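Local coordinates for protein glutathione synthetase-like effector 30 (Gpa-GSS30-apo) (Globodera pallida, PDB 5OET) that serves its plant-parasitic nematode as an effector and probably derives from an ATP-dependent glutathione synthetase, at residues T84-P88 with V459-M463; L63-V67 with P254-L260; V37-Q42 with I454-F458; H204-V208 with V219-D223. All blocks are in the same frame, centred on the assembly; numbering follows the deposited sequence.

In the fold
Interactions 1, 2 and 3 all reach one mixed beta-sheet, in which strand 83-90 lies between strands 64-67 and 454-459. Interactions 1 and 2, with centres about 14 Å apart, touch directly through backbone pairing of these neighbouring strands, and both also meet the second subunit. Interaction 3 continues along strand 454-459, its centre about 19 Å from that of interaction 1. Interaction 4 lies apart on helix 196-210, with its nearest atoms about 6 Å from interaction 3 and its centre about 16 Å away. None of the contacts includes His406 or Glu426, which bind the magnesium ion, so together they describe the framework of the glutathione synthetase-like fold and its dimer, not the metal site.

Interaction 1: residues T84-P88 with V459-M463; sequences TQFLP and VRPNM
Gln85, whose side chain lies against the Pro461 ring, turns its amide oxygen back on its own strand: OE1 accepts from Phe86 N at 3.2 Å, with a C=O...N angle of 103°, in the carbonyl plane on a lone pair. The chain is bent at chi2 (55°), which turns OE1 back and leaves Gln85 CG and CD against Pro461 CB, each at 3.7 Å. On the other branch of the amide, Gln85 NE2 comes to 3.1 Å from Asn462 ND2. These are two donors and make no bond with each other; the amide planes stand 77° apart. Both side chains instead look to Met82 of the second subunit, whose N is hydrogen-bonded to Asn462 OD1 and whose O is weakly bonded to Gln85 NE2.

Phe86 supplies the apolar half of the contact. Pro461 CG sits over one face of its ring in a CH-pi contact, 4.0 Å from the centroid and offset toward the rim, while the carbonyl of Val459 lies at the ring edge. Beyond the ring, Pro88 CA makes a CA-H...O contact of 3.5 Å with Val459 O. Helix 44-59 also packs on Phe86, through Lys55, Ala58 and Leu59. After strand 454-459 the chain reverses from Arg460 to Met463 with proline second and a positive-phi asparagine third, the classic pattern of a type II beta turn.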
loop_
_atom_site.group_PDB
_atom_site.type_symbol
_atom_site.label_atom_id
_atom_site.label_comp_id
_atom_site.label_asym_id
_atom_site.label_seq_id
_atom_site.Cartn_x
_atom_site.Cartn_y
_atom_site.Cartn_z
ATOM N N THR A 84 -11.087 -2.119 4.057
ATOM C CA THR A 84 -10.239 -0.952 4.137
ATOM C C THR A 84 -10.716 0.178 3.233
ATOM O O THR A 84 -11.347 -0.047 2.198
ATOM C CB THR A 84 -8.772 -1.272 3.817
ATOM O OG1 THR A 84 -8.688 -1.941 2.562
ATOM C CG2 THR A 84 -8.167 -2.134 4.895
ATOM N N GLN A 85 -10.376 1.393 3.675
ATOM C CA GLN A 85 -10.732 2.645 3.021
ATOM C C GLN A 85 -9.537 3.578 3.084
ATOM O O GLN A 85 -8.788 3.513 4.048
ATOM C CB GLN A 85 -11.939 3.297 3.712
ATOM C CG GLN A 85 -12.579 4.419 2.922
ATOM C CD GLN A 85 -12.974 3.986 1.518
ATOM O OE1 GLN A 85 -12.153 4.026 0.576
ATOM N NE2 GLN A 85 -14.237 3.568 1.362
ATOM N N PHE A 86 -9.363 4.435 2.072
ATOM C CA PHE A 86 -8.217 5.356 2.052
ATOM C C PHE A 86 -8.466 6.500 3.019
ATOM O O PHE A 86 -9.615 6.785 3.371
ATOM C CB PHE A 86 -7.832 5.866 0.640
ATOM C CG PHE A 86 -8.804 6.859 0.041
ATOM C CD1 PHE A 86 -9.926 6.419 -0.682
ATOM C CD2 PHE A 86 -8.595 8.222 0.175
ATOM C CE1 PHE A 86 -10.820 7.325 -1.220
ATOM C CE2 PHE A 86 -9.483 9.120 -0.363
ATOM C CZ PHE A 86 -10.596 8.681 -1.058
ATOM N N LEU A 87 -7.377 7.123 3.457
ATOM C CA LEU A 87 -7.434 8.195 4.438
ATOM C C LEU A 87 -7.649 9.523 3.724
ATOM O O LEU A 87 -6.970 9.805 2.744
ATOM C CB LEU A 87 -6.129 8.242 5.220
ATOM C CG LEU A 87 -5.802 7.018 6.093
ATOM C CD1 LEU A 87 -4.392 7.121 6.666
ATOM C CD2 LEU A 87 -6.811 6.829 7.208
ATOM N N PRO A 88 -8.576 10.358 4.209
ATOM C CA PRO A 88 -8.753 11.623 3.505
ATOM C C PRO A 88 -7.476 12.487 3.503
ATOM O O PRO A 88 -6.758 12.549 4.491
ATOM C CB PRO A 88 -9.895 12.291 4.275
ATOM C CG PRO A 88 -9.792 11.722 5.637
ATOM C CD PRO A 88 -9.435 10.285 5.396
ATOM N N VAL A 459 -9.755 15.446 -0.786
ATOM C CA VAL A 459 -10.190 14.215 -1.437
ATOM C C VAL A 459 -10.696 13.246 -0.386
ATOM O O VAL A 459 -9.943 12.862 0.490
ATOM C CB VAL A 459 -9.013 13.568 -2.171
ATOM C CG1 VAL A 459 -9.464 12.332 -2.942
ATOM C CG2 VAL A 459 -8.380 14.594 -3.081
ATOM N N ARG A 460 -11.964 12.852 -0.481
ATOM C CA ARG A 460 -12.588 11.983 0.502
ATOM C C ARG A 460 -13.160 10.752 -0.165
ATOM O O ARG A 460 -13.584 10.826 -1.312
ATOM C CB ARG A 460 -13.714 12.695 1.215
ATOM C CG ARG A 460 -13.255 13.455 2.440
ATOM C CD ARG A 460 -14.377 14.329 2.996
ATOM N NE ARG A 460 -14.156 15.768 2.760
ATOM C CZ ARG A 460 -15.078 16.733 2.905
ATOM N NH1 ARG A 460 -16.332 16.454 3.284
ATOM N NH2 ARG A 460 -14.734 18.006 2.675
ATOM N N PRO A 461 -13.200 9.621 0.574
ATOM C CA PRO A 461 -13.874 8.378 0.183
ATOM C C PRO A 461 -15.339 8.530 -0.248
ATOM O O PRO A 461 -16.125 9.136 0.464
ATOM C CB PRO A 461 -13.827 7.555 1.461
ATOM C CG PRO A 461 -12.609 8.030 2.175
ATOM C CD PRO A 461 -12.450 9.464 1.838
ATOM N N ASN A 462 -15.674 7.983 -1.416
ATOM C CA ASN A 462 -17.062 7.910 -1.931
ATOM C C ASN A 462 -17.806 9.254 -2.062
ATOM O O ASN A 462 -19.028 9.294 -1.964
ATOM C CB ASN A 462 -17.872 6.889 -1.104
ATOM C CG ASN A 462 -17.261 5.493 -1.153
ATOM O OD1 ASN A 462 -17.478 4.735 -2.116
ATOM N ND2 ASN A 462 -16.472 5.154 -0.127
ATOM N N MET A 463 -17.064 10.338 -2.304
ATOM C CA MET A 463 -17.657 11.623 -2.703
ATOM C C MET A 463 -16.772 12.365 -3.669
ATOM O O MET A 463 -15.598 12.061 -3.784
ATOM C CB MET A 463 -17.931 12.535 -1.516
ATOM C CG MET A 463 -16.851 12.697 -0.473
ATOM S SD MET A 463 -17.587 13.670 0.870
ATOM C CE MET A 463 -17.839 15.283 0.118
#

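Interaction 2: residues L63-V67 with P254-L260; sequences LVKFV and PNSHLML
Phe66 presents one ring face to the amide of Asn255, whose OD1 lies over the ring centre, 3.8 Å above the plane. The two side chains are set roughly perpendicular and their flat groups are inclined by 59°, so the carboxamide meets the face by its oxygen and does not stack flat. Behind this, Phe66 CB lies 4.1 Å from Asn255 CB, and the ring edge faces both the carbonyl of Ser256 and Met259 CG.

Leucine and valine carry the contact farther along the strand. Leu260 brings CG to 3.8 Å from Phe66 CE2, and its CD2 branch stays near CE2 and CZ of the same ring. Its other branch, CD1, reaches Val64 CG2 at 3.8 Å while still bordering the Phe66 ring. With its CG held opposite the carbonyl carbon (chi1 -65°), the leucine leaves the helix toward the strand. No hydrogen bond joins the segments.

The turn that delivers these groups is fixed from within: Ser256 OG accepts from Leu258 N at 3.0 Å, a capping bond with an N-H...O angle of 166°, as the chain enters helix 259-270. Leu59 of the second subunit packs on Val64 and Phe66, and Asp56 of the second subunit on Met259 and Leu260. Strand 64-67 sits between the start of helix 259-270 and its antiparallel neighbour, strand 83-90.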
loop_
_atom_site.group_PDB
_atom_site.type_symbol
_atom_site.label_atom_id
_atom_site.label_comp_id
_atom_site.label_asym_id
_atom_site.label_seq_id
_atom_site.Cartn_x
_atom_site.Cartn_y
_atom_site.Cartn_z
ATOM N N LEU A 63 -2.054 3.842 2.639
ATOM C CA LEU A 63 -2.707 5.019 3.219
ATOM C C LEU A 63 -4.168 4.686 3.408
ATOM O O LEU A 63 -5.042 5.234 2.746
ATOM C CB LEU A 63 -2.503 6.248 2.341
ATOM C CG LEU A 63 -1.051 6.752 2.332
ATOM C CD1 LEU A 63 -0.933 7.905 1.341
ATOM C CD2 LEU A 63 -0.582 7.141 3.728
ATOM N N VAL A 64 -4.400 3.772 4.341
ATOM C CA VAL A 64 -5.684 3.137 4.525
ATOM C C VAL A 64 -5.926 2.893 6.008
ATOM O O VAL A 64 -4.977 2.942 6.813
ATOM C CB VAL A 64 -5.802 1.800 3.707
ATOM C CG1 VAL A 64 -5.957 2.084 2.214
ATOM C CG2 VAL A 64 -4.610 0.864 3.927
ATOM N N LYS A 65 -7.186 2.659 6.357
ATOM C CA LYS A 65 -7.565 2.189 7.693
ATOM C C LYS A 65 -8.654 1.120 7.586
ATOM O O LYS A 65 -9.382 1.061 6.591
ATOM C CB LYS A 65 -8.091 3.363 8.540
ATOM C CG LYS A 65 -9.486 3.832 8.126
ATOM C CD LYS A 65 -9.902 5.226 8.564
ATOM C CE LYS A 65 -9.840 5.433 10.063
ATOM N NZ LYS A 65 -10.807 6.499 10.468
ATOM N N PHE A 66 -8.816 0.323 8.637
ATOM C CA PHE A 66 -9.949 -0.607 8.709
ATOM C C PHE A 66 -11.268 0.134 9.003
ATOM O O PHE A 66 -11.287 1.084 9.778
ATOM C CB PHE A 66 -9.691 -1.684 9.752
ATOM C CG PHE A 66 -8.566 -2.624 9.411
ATOM C CD1 PHE A 66 -8.730 -3.590 8.401
ATOM C CD2 PHE A 66 -7.357 -2.585 10.109
ATOM C CE1 PHE A 66 -7.702 -4.476 8.077
ATOM C CE2 PHE A 66 -6.326 -3.474 9.788
ATOM C CZ PHE A 66 -6.499 -4.418 8.773
ATOM N N VAL A 67 -12.354 -0.284 8.354
ATOM C CA VAL A 67 -13.707 0.278 8.590
ATOM C C VAL A 67 -14.754 -0.851 8.660
ATOM O O VAL A 67 -14.448 -1.944 8.225
ATOM C CB VAL A 67 -14.088 1.280 7.461
ATOM C CG1 VAL A 67 -15.477 1.884 7.692
ATOM C CG2 VAL A 67 -13.047 2.387 7.328
ATOM N N PRO A 254 -7.998 -6.357 16.933
ATOM C CA PRO A 254 -7.324 -6.762 15.684
ATOM C C PRO A 254 -7.430 -5.703 14.563
ATOM O O PRO A 254 -6.480 -5.504 13.800
ATOM C CB PRO A 254 -8.070 -8.036 15.279
ATOM C CG PRO A 254 -8.790 -8.486 16.503
ATOM C CD PRO A 254 -9.122 -7.249 17.261
ATOM N N ASN A 255 -8.579 -5.030 14.492
ATOM C CA ASN A 255 -8.837 -4.003 13.505
ATOM C C ASN A 255 -8.715 -2.585 14.071
ATOM O O ASN A 255 -9.359 -1.663 13.611
ATOM C CB ASN A 255 -10.227 -4.259 12.916
ATOM C CG ASN A 255 -10.321 -5.623 12.209
ATOM O OD1 ASN A 255 -9.510 -5.944 11.308
ATOM N ND2 ASN A 255 -11.321 -6.428 12.596
ATOM N N SER A 256 -7.851 -2.411 15.062
ATOM C CA SER A 256 -7.578 -1.097 15.646
ATOM C C SER A 256 -7.116 -0.104 14.609
ATOM O O SER A 256 -6.491 -0.473 13.607
ATOM C CB SER A 256 -6.491 -1.203 16.723
ATOM O OG SER A 256 -5.781 0.014 16.893
ATOM N N HIS A 257 -7.373 1.171 14.884
ATOM C CA HIS A 257 -6.991 2.238 13.956
ATOM C C HIS A 257 -5.467 2.447 13.889
ATOM O O HIS A 257 -4.963 3.122 12.994
ATOM C CB HIS A 257 -7.757 3.539 14.256
ATOM C CG HIS A 257 -7.126 4.404 15.288
ATOM N ND1 HIS A 257 -7.478 4.345 16.621
ATOM C CD2 HIS A 257 -6.174 5.367 15.185
ATOM C CE1 HIS A 257 -6.750 5.215 17.301
ATOM N NE2 HIS A 257 -5.957 5.855 16.451
ATOM N N LEU A 258 -4.737 1.863 14.831
ATOM C CA LEU A 258 -3.284 1.938 14.814
ATOM C C LEU A 258 -2.629 0.738 14.167
ATOM O O LEU A 258 -1.443 0.794 13.901
ATOM C CB LEU A 258 -2.751 2.141 16.234
ATOM C CG LEU A 258 -3.148 3.481 16.846
ATOM C CD1 LEU A 258 -2.653 3.590 18.279
ATOM C CD2 LEU A 258 -2.592 4.622 16.026
ATOM N N MET A 259 -3.405 -0.293 13.858
ATOM C CA MET A 259 -2.873 -1.600 13.500
ATOM C C MET A 259 -1.929 -1.584 12.309
ATOM O O MET A 259 -0.830 -2.129 12.395
ATOM C CB MET A 259 -4.015 -2.573 13.214
ATOM C CG MET A 259 -3.559 -3.979 12.827
ATOM S SD MET A 259 -2.454 -4.780 14.022
ATOM C CE MET A 259 -3.574 -4.880 15.427
ATOM N N LEU A 260 -2.374 -0.989 11.205
ATOM C CA LEU A 260 -1.556 -0.906 9.991
ATOM C C LEU A 260 -0.376 0.027 10.096
ATOM O O LEU A 260 0.603 -0.192 9.423
ATOM C CB LEU A 260 -2.383 -0.519 8.754
ATOM C CG LEU A 260 -3.413 -1.565 8.385
ATOM C CD1 LEU A 260 -4.208 -1.103 7.185
ATOM C CD2 LEU A 260 -2.766 -2.920 8.111
#

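Interaction 3: residues V37-Q42 with I454-F458; sequences VPNIEQ and IKNHF
A chi1 of 167° carries CG1 of Val37 away from its own backbone N to the imidazole of His457, whose ring is swung by a chi1 of -42° toward the loop. The two side chains run alongside each other, head to tail, and Val37 CG1 comes to rest 3.5 Å from His457 NE2, obliquely to the ring. The second methyl of the valine, CG2, lies 3.9 Å from Asn456 ND2, while Val37 CB packs 3.4 Å from Lys455 O.

Pro38 lies across the base of Lys455, its CG 3.7 Å from Lys455 CB; the lysine then bends away to a salt bridge with Asp470. Across the segments there is no hydrogen bond, and several polar groups find partners outside the two segments. His457 ND1 pairs with the backbone N of Asn468, whose side chain bonds Gln42 OE1, and Asn456 ND2 is held by Ser94 and Tyr92. Asn456 OD1 meanwhile receives the next backbone N, that of His457, at 2.8 Å, which helps to fix the amide's rotation. The N-terminal lead into helix 44-59 is thereby packed, through Val37 and Pro38, on strand 454-459 of the large mixed sheet of the glutathione synthetase-like fold.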
loop_
_atom_site.group_PDB
_atom_site.type_symbol
_atom_site.label_atom_id
_atom_site.label_comp_id
_atom_site.label_asym_id
_atom_site.label_seq_id
_atom_site.Cartn_x
_atom_site.Cartn_y
_atom_site.Cartn_z
ATOM N N VAL A 37 -1.768 26.616 -4.184
ATOM C CA VAL A 37 -2.359 25.437 -4.791
ATOM C C VAL A 37 -3.299 25.737 -5.962
ATOM O O VAL A 37 -3.247 25.033 -6.969
ATOM C CB VAL A 37 -3.020 24.571 -3.710
ATOM C CG1 VAL A 37 -3.913 23.512 -4.311
ATOM C CG2 VAL A 37 -1.943 23.926 -2.865
ATOM N N PRO A 38 -4.172 26.752 -5.843
ATOM C CA PRO A 38 -5.024 27.118 -6.994
ATOM C C PRO A 38 -4.286 27.368 -8.321
ATOM O O PRO A 38 -4.775 26.928 -9.348
ATOM C CB PRO A 38 -5.721 28.389 -6.522
ATOM C CG PRO A 38 -5.800 28.220 -5.050
ATOM C CD PRO A 38 -4.566 27.481 -4.628
ATOM N N ASN A 39 -3.113 28.018 -8.283
ATOM C CA ASN A 39 -2.309 28.320 -9.498
ATOM C C ASN A 39 -1.557 27.129 -10.099
ATOM O O ASN A 39 -0.782 27.298 -11.033
ATOM C CB ASN A 39 -1.306 29.455 -9.233
ATOM C CG ASN A 39 -1.972 30.726 -8.763
ATOM O OD1 ASN A 39 -1.387 31.494 -8.012
ATOM N ND2 ASN A 39 -3.209 30.945 -9.183
ATOM N N ILE A 40 -1.765 25.933 -9.566
ATOM C CA ILE A 40 -1.299 24.710 -10.208
ATOM C C ILE A 40 -2.246 24.362 -11.354
ATOM O O ILE A 40 -1.804 24.222 -12.485
ATOM C CB ILE A 40 -1.230 23.530 -9.209
ATOM C CG1 ILE A 40 -0.208 23.847 -8.109
ATOM C CG2 ILE A 40 -0.910 22.224 -9.931
ATOM C CD1 ILE A 40 -0.165 22.838 -6.980
ATOM N N GLU A 41 -3.535 24.223 -11.041
ATOM C CA GLU A 41 -4.548 23.741 -11.985
ATOM C C GLU A 41 -5.940 24.164 -11.515
ATOM O O GLU A 41 -6.231 24.113 -10.318
ATOM C CB GLU A 41 -4.459 22.209 -12.138
ATOM C CG GLU A 41 -5.412 21.564 -13.153
ATOM C CD GLU A 41 -5.143 21.950 -14.620
ATOM O OE1 GLU A 41 -4.097 21.511 -15.159
ATOM O OE2 GLU A 41 -5.985 22.667 -15.251
ATOM N N GLN A 42 -6.772 24.608 -12.458
ATOM C CA GLN A 42 -8.178 24.984 -12.190
ATOM C C GLN A 42 -9.212 24.361 -13.145
ATOM O O GLN A 42 -10.380 24.705 -13.089
ATOM C CB GLN A 42 -8.334 26.520 -12.170
ATOM C CG GLN A 42 -9.097 27.030 -10.946
ATOM C CD GLN A 42 -8.241 26.963 -9.707
ATOM O OE1 GLN A 42 -8.514 26.214 -8.767
ATOM N NE2 GLN A 42 -7.162 27.713 -9.721
ATOM N N ILE A 454 -5.062 28.868 4.178
ATOM C CA ILE A 454 -4.581 28.626 2.822
ATOM C C ILE A 454 -5.683 27.905 2.044
ATOM O O ILE A 454 -6.686 27.484 2.619
ATOM C CB ILE A 454 -3.225 27.862 2.811
ATOM C CG1 ILE A 454 -3.332 26.471 3.445
ATOM C CG2 ILE A 454 -2.147 28.674 3.519
ATOM C CD1 ILE A 454 -3.741 25.363 2.495
ATOM N N LYS A 455 -5.488 27.795 0.735
ATOM C CA LYS A 455 -6.423 27.141 -0.181
ATOM C C LYS A 455 -5.840 25.791 -0.623
ATOM O O LYS A 455 -4.644 25.683 -0.911
ATOM C CB LYS A 455 -6.667 28.025 -1.409
ATOM C CG LYS A 455 -7.412 29.340 -1.153
ATOM C CD LYS A 455 -8.909 29.245 -1.476
ATOM C CE LYS A 455 -9.494 30.580 -1.980
ATOM N NZ LYS A 455 -10.107 31.428 -0.914
ATOM N N ASN A 456 -6.689 24.769 -0.672
ATOM C CA ASN A 456 -6.296 23.448 -1.132
ATOM C C ASN A 456 -7.548 22.683 -1.548
ATOM O O ASN A 456 -8.684 23.187 -1.392
ATOM C CB ASN A 456 -5.549 22.705 -0.017
ATOM C CG ASN A 456 -4.432 21.810 -0.547
ATOM O OD1 ASN A 456 -4.604 21.137 -1.564
ATOM N ND2 ASN A 456 -3.292 21.805 0.124
ATOM N N HIS A 457 -7.351 21.487 -2.090
ATOM C CA HIS A 457 -8.456 20.616 -2.465
ATOM C C HIS A 457 -8.467 19.374 -1.577
ATOM O O HIS A 457 -7.423 18.812 -1.282
ATOM C CB HIS A 457 -8.319 20.210 -3.933
ATOM C CG HIS A 457 -7.904 21.336 -4.819
ATOM N ND1 HIS A 457 -8.756 22.353 -5.168
ATOM C CD2 HIS A 457 -6.717 21.615 -5.406
ATOM C CE1 HIS A 457 -8.109 23.218 -5.930
ATOM N NE2 HIS A 457 -6.865 22.800 -6.078
ATOM N N PHE A 458 -9.651 18.928 -1.182
ATOM C CA PHE A 458 -9.814 17.823 -0.226
ATOM C C PHE A 458 -10.427 16.582 -0.889
ATOM O O PHE A 458 -11.499 16.658 -1.464
ATOM C CB PHE A 458 -10.737 18.290 0.901
ATOM C CG PHE A 458 -10.072 19.128 1.960
ATOM C CD1 PHE A 458 -8.792 19.668 1.806
ATOM C CD2 PHE A 458 -10.778 19.397 3.151
ATOM C CE1 PHE A 458 -8.227 20.425 2.832
ATOM C CE2 PHE A 458 -10.209 20.151 4.169
ATOM C CZ PHE A 458 -8.929 20.669 4.008
#

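Interaction 4: residues H204-V208 with V219-D223; sequences HRRMV and VMPSD
Met220 extends its thioether toward helix 196-210, meeting Val208 tip to tip: CE lies 3.4 Å from Val208 CG1, and SD is 3.8 Å from Val208 CG2. The sulfur also lies 3.8 Å from His204 O, a carbonyl already engaged by Val208 N in the helix. Its chain, bent at chi3, brings the methyl between Val208 and the aliphatic CG of Arg205. Pro93 touches both Val208 and Met220, closing the apolar cluster.

The backbone of the same residue takes the polar part. Met220 O accepts from Arg205 NH1 at 2.7 Å, nearly along the C=O axis (162°), although the N-H...O angle is only 135° and the oxygen is tilted 29° out of the guanidinium plane. In the fold this is a connecting loop returning across the flank of the helix it follows, on its way to helix 225-240.

At Pro221 the ring turns away from the helix and packs on Leu524 of strand 517-524. Ser222 then brings OG to 3.4 Å from Arg205 NH2, with an angle too poor for a hydrogen bond. Past Ser222 the loop is fastened by Asp223 to Thr225 and His498.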
loop_
_atom_site.group_PDB
_atom_site.type_symbol
_atom_site.label_atom_id
_atom_site.label_comp_id
_atom_site.label_asym_id
_atom_site.label_seq_id
_atom_site.Cartn_x
_atom_site.Cartn_y
_atom_site.Cartn_z
ATOM N N HIS A 204 2.533 13.386 -2.144
ATOM C CA HIS A 204 2.528 14.782 -2.539
ATOM C C HIS A 204 3.737 15.190 -3.346
ATOM O O HIS A 204 3.620 16.080 -4.172
ATOM C CB HIS A 204 2.382 15.687 -1.319
ATOM C CG HIS A 204 0.998 15.737 -0.776
ATOM N ND1 HIS A 204 0.698 16.318 0.435
ATOM C CD2 HIS A 204 -0.173 15.287 -1.279
ATOM C CE1 HIS A 204 -0.603 16.228 0.650
ATOM N NE2 HIS A 204 -1.153 15.601 -0.375
ATOM N N ARG A 205 4.892 14.567 -3.120
ATOM C CA ARG A 205 6.058 14.838 -3.970
ATOM C C ARG A 205 5.762 14.392 -5.411
ATOM O O ARG A 205 6.183 15.025 -6.369
ATOM C CB ARG A 205 7.302 14.149 -3.430
ATOM C CG ARG A 205 8.612 14.597 -4.083
ATOM C CD ARG A 205 9.818 13.740 -3.669
ATOM N NE ARG A 205 9.808 13.471 -2.223
ATOM C CZ ARG A 205 10.311 14.265 -1.280
ATOM N NH1 ARG A 205 10.920 15.420 -1.581
ATOM N NH2 ARG A 205 10.199 13.901 -0.006
ATOM N N ARG A 206 4.997 13.314 -5.524
ATOM C CA ARG A 206 4.608 12.748 -6.789
ATOM C C ARG A 206 3.597 13.634 -7.522
ATOM O O ARG A 206 3.767 13.884 -8.705
ATOM C CB ARG A 206 4.057 11.332 -6.562
ATOM C CG ARG A 206 3.737 10.554 -7.825
ATOM C CD ARG A 206 3.020 9.245 -7.504
ATOM N NE ARG A 206 2.225 8.850 -8.671
ATOM C CZ ARG A 206 0.947 9.179 -8.900
ATOM N NH1 ARG A 206 0.218 9.878 -8.016
ATOM N NH2 ARG A 206 0.382 8.764 -10.025
ATOM N N MET A 207 2.563 14.103 -6.828
ATOM C CA MET A 207 1.558 14.997 -7.434
ATOM C C MET A 207 2.171 16.294 -7.954
ATOM O O MET A 207 1.901 16.727 -9.082
ATOM C CB MET A 207 0.458 15.385 -6.434
ATOM C CG MET A 207 -0.308 14.247 -5.800
ATOM S SD MET A 207 -0.929 13.085 -7.015
ATOM C CE MET A 207 -2.308 14.018 -7.680
ATOM N N VAL A 208 2.974 16.919 -7.104
ATOM C CA VAL A 208 3.676 18.154 -7.422
ATOM C C VAL A 208 4.584 17.951 -8.637
ATOM O O VAL A 208 4.432 18.615 -9.636
ATOM C CB VAL A 208 4.474 18.613 -6.192
ATOM C CG1 VAL A 208 5.543 19.628 -6.544
ATOM C CG2 VAL A 208 3.525 19.165 -5.144
ATOM N N VAL A 219 12.057 21.951 -0.667
ATOM C CA VAL A 219 10.764 22.582 -0.514
ATOM C C VAL A 219 9.696 21.576 -0.061
ATOM O O VAL A 219 8.647 21.977 0.447
ATOM C CB VAL A 219 10.309 23.229 -1.819
ATOM C CG1 VAL A 219 9.069 24.051 -1.543
ATOM C CG2 VAL A 219 11.417 24.098 -2.413
ATOM N N MET A 220 9.942 20.286 -0.273
ATOM C CA MET A 220 9.129 19.212 0.276
ATOM C C MET A 220 10.098 18.243 0.937
ATOM O O MET A 220 10.589 17.331 0.279
ATOM C CB MET A 220 8.347 18.543 -0.845
ATOM C CG MET A 220 7.177 19.373 -1.342
ATOM S SD MET A 220 6.145 18.403 -2.437
ATOM C CE MET A 220 7.229 18.370 -3.863
ATOM N N PRO A 221 10.412 18.462 2.231
ATOM C CA PRO A 221 11.446 17.680 2.897
ATOM C C PRO A 221 11.072 16.231 3.143
ATOM O O PRO A 221 9.949 15.946 3.534
ATOM C CB PRO A 221 11.621 18.394 4.245
ATOM C CG PRO A 221 11.026 19.737 4.050
ATOM C CD PRO A 221 9.870 19.479 3.142
ATOM N N SER A 222 12.039 15.340 2.907
ATOM C CA SER A 222 11.867 13.904 3.141
ATOM C C SER A 222 11.513 13.602 4.593
ATOM O O SER A 222 12.048 14.190 5.523
ATOM C CB SER A 222 13.136 13.116 2.756
ATOM O OG SER A 222 13.222 12.950 1.354
ATOM N N ASP A 223 10.577 12.695 4.753
ATOM C CA ASP A 223 10.241 12.148 6.034
ATOM C C ASP A 223 10.364 10.616 6.015
ATOM O O ASP A 223 9.747 9.950 5.165
ATOM C CB ASP A 223 8.813 12.522 6.371
ATOM C CG ASP A 223 8.409 11.968 7.691
ATOM O OD1 ASP A 223 8.794 12.581 8.710
ATOM O OD2 ASP A 223 7.769 10.892 7.708
#